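Local coordinates for signal recognition particle 54 kDa protein (Aeropyrum pernix, PDB 7EPK) that belongs to the SRP54 family, pairing a P-loop GTPase domain with helical domains, one of them of the signal-peptide-binding type, at residues Arg327-Tyr330 and Arg331-Ala335. Residues are numbered along the deposited sequence; the frame is centred on the assembly and turned at random.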
loop_
_atom_site.group_PDB
_atom_site.type_symbol
_atom_site.label_atom_id
_atom_site.label_comp_id
_atom_site.label_asym_id
_atom_site.label_seq_id
_atom_site.Cartn_x
_atom_site.Cartn_y
_atom_site.Cartn_z
ATOM N N ARG A 327 -12.647 -32.252 1.778
ATOM C CA ARG A 327 -11.988 -31.109 1.089
ATOM C C ARG A 327 -13.071 -30.183 0.546
ATOM O O ARG A 327 -12.868 -28.953 0.615
ATOM C CB ARG A 327 -11.028 -31.579 -0.001
ATOM C CG ARG A 327 -9.696 -32.044 0.564
ATOM C CD ARG A 327 -8.812 -32.822 -0.395
ATOM N NE ARG A 327 -7.542 -33.110 0.246
ATOM C CZ ARG A 327 -6.483 -33.577 -0.383
ATOM N NH1 ARG A 327 -5.359 -33.772 0.279
ATOM N NH2 ARG A 327 -6.549 -33.861 -1.675
ATOM N N THR A 328 -14.183 -30.752 0.072
ATOM C CA THR A 328 -15.366 -29.992 -0.410
ATOM C C THR A 328 -15.922 -29.194 0.759
ATOM O O THR A 328 -16.045 -27.975 0.628
ATOM C CB THR A 328 -16.436 -30.926 -0.977
ATOM O OG1 THR A 328 -15.891 -31.543 -2.143
ATOM C CG2 THR A 328 -17.726 -30.212 -1.307
ATOM N N ILE A 329 -16.214 -29.887 1.861
ATOM C CA ILE A 329 -16.781 -29.295 3.115
ATOM C C ILE A 329 -15.810 -28.237 3.664
ATOM O O ILE A 329 -16.259 -27.141 4.058
ATOM C CB ILE A 329 -17.090 -30.385 4.164
ATOM C CG1 ILE A 329 -18.090 -31.409 3.626
ATOM C CG2 ILE A 329 -17.558 -29.752 5.466
ATOM C CD1 ILE A 329 -18.507 -32.442 4.643
ATOM N N TYR A 330 -14.519 -28.541 3.694
ATOM C CA TYR A 330 -13.505 -27.581 4.179
ATOM C C TYR A 330 -13.553 -26.292 3.350
ATOM O O TYR A 330 -13.467 -25.217 3.951
ATOM C CB TYR A 330 -12.109 -28.184 4.118
ATOM C CG TYR A 330 -11.078 -27.280 4.728
ATOM C CD1 TYR A 330 -10.826 -27.319 6.084
ATOM C CD2 TYR A 330 -10.392 -26.358 3.969
ATOM C CE1 TYR A 330 -9.869 -26.505 6.664
ATOM C CE2 TYR A 330 -9.440 -25.530 4.534
ATOM C CZ TYR A 330 -9.171 -25.603 5.888
ATOM O OH TYR A 330 -8.221 -24.804 6.462
ATOM N N ARG A 331 -13.662 -26.407 2.019
ATOM C CA ARG A 331 -13.674 -25.252 1.085
ATOM C C ARG A 331 -15.012 -24.530 1.235
ATOM O O ARG A 331 -15.020 -23.273 1.175
ATOM C CB ARG A 331 -13.470 -25.694 -0.370
ATOM C CG ARG A 331 -12.029 -26.031 -0.724
ATOM C CD ARG A 331 -11.829 -26.232 -2.219
ATOM N NE ARG A 331 -10.591 -26.960 -2.492
ATOM C CZ ARG A 331 -10.494 -28.277 -2.671
ATOM N NH1 ARG A 331 -9.311 -28.831 -2.882
ATOM N NH2 ARG A 331 -11.576 -29.037 -2.642
ATOM N N GLN A 332 -16.083 -25.316 1.407
ATOM C CA GLN A 332 -17.469 -24.839 1.639
ATOM C C GLN A 332 -17.499 -23.974 2.902
ATOM O O GLN A 332 -18.015 -22.863 2.818
ATOM C CB GLN A 332 -18.417 -26.028 1.760
ATOM C CG GLN A 332 -19.882 -25.628 1.884
ATOM C CD GLN A 332 -20.752 -26.844 2.071
ATOM O OE1 GLN A 332 -20.780 -27.739 1.224
ATOM N NE2 GLN A 332 -21.424 -26.892 3.211
ATOM N N LEU A 333 -16.939 -24.455 4.014
ATOM C CA LEU A 333 -16.958 -23.736 5.317
ATOM C C LEU A 333 -16.148 -22.448 5.173
ATOM O O LEU A 333 -16.709 -21.370 5.478
ATOM C CB LEU A 333 -16.403 -24.628 6.433
ATOM C CG LEU A 333 -17.200 -25.906 6.708
ATOM C CD1 LEU A 333 -16.424 -26.875 7.592
ATOM C CD2 LEU A 333 -18.548 -25.583 7.319
ATOM N N ARG A 334 -14.894 -22.547 4.710
ATOM C CA ARG A 334 -14.022 -21.365 4.466
ATOM C C ARG A 334 -14.835 -20.297 3.731
ATOM O O ARG A 334 -14.876 -19.164 4.202
ATOM C CB ARG A 334 -12.786 -21.709 3.638
ATOM C CG ARG A 334 -11.893 -20.504 3.359
ATOM C CD ARG A 334 -10.607 -20.840 2.616
ATOM N NE ARG A 334 -10.360 -19.920 1.510
ATOM C CZ ARG A 334 -11.107 -19.829 0.403
ATOM N NH1 ARG A 334 -12.176 -20.595 0.228
ATOM N NH2 ARG A 334 -10.778 -18.954 -0.533
ATOM N N ALA A 335 -15.486 -20.685 2.635
ATOM C CA ALA A 335 -16.302 -19.806 1.764
ATOM C C ALA A 335 -17.434 -19.159 2.576
ATOM O O ALA A 335 -17.574 -17.918 2.526
ATOM C CB ALA A 335 -16.832 -20.592 0.579
#
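Gln332 N donates to Thr328 O at 2.8 Å, and Leu333 N makes an equally short bond to Ile329 O. With Arg331 N on Arg327 O and Arg334 N on Tyr330 O, four successive i to i+4 bonds establish regular alpha-helix.

Ile329 and Leu333, one turn apart, lie side by side and point the same way; Ile329 CG2 meets Leu333 CD1 at 3.8 Å. The branch that touches is the one set anti to Ile329's backbone N, while CG1 swings beside that N (chi1 -59°).

On another side of the helix, Arg331 runs back along the preceding turn. Its CG stands beside its own backbone N (chi1 -77°) and the chain stays extended to NE; a turn about the CD-NE bond (chi4 95°) then sets the guanidinium across the line of the chain, and together these bring NH2 to 3.7 Å from Arg327 CB. The two arginines do not bond: Arg327 NE and Arg331 NH1 remain 5.6 Å apart, their charged groups not in contact, and Glu311 beside Arg331 may offset the like charges. The Tyr330 side chain is held from outside this stretch, its hydroxyl hydrogen-bonded to Glu378 OE1 while the side chain rests on Ile377 of helix 367-379.

Helix 326-337, within the signal-peptide-binding region, thus turns different residues to different neighbours. Ile329 packs on Leu413, Tyr416 and Tyr417 of helix 409-423, where Gln332 NE2 also bonds Tyr416 OH; Leu333 meets Met370, Trp373 and Met374 of helix 367-379, and Arg331 touches Glu311 and Arg314 of helix 293-320.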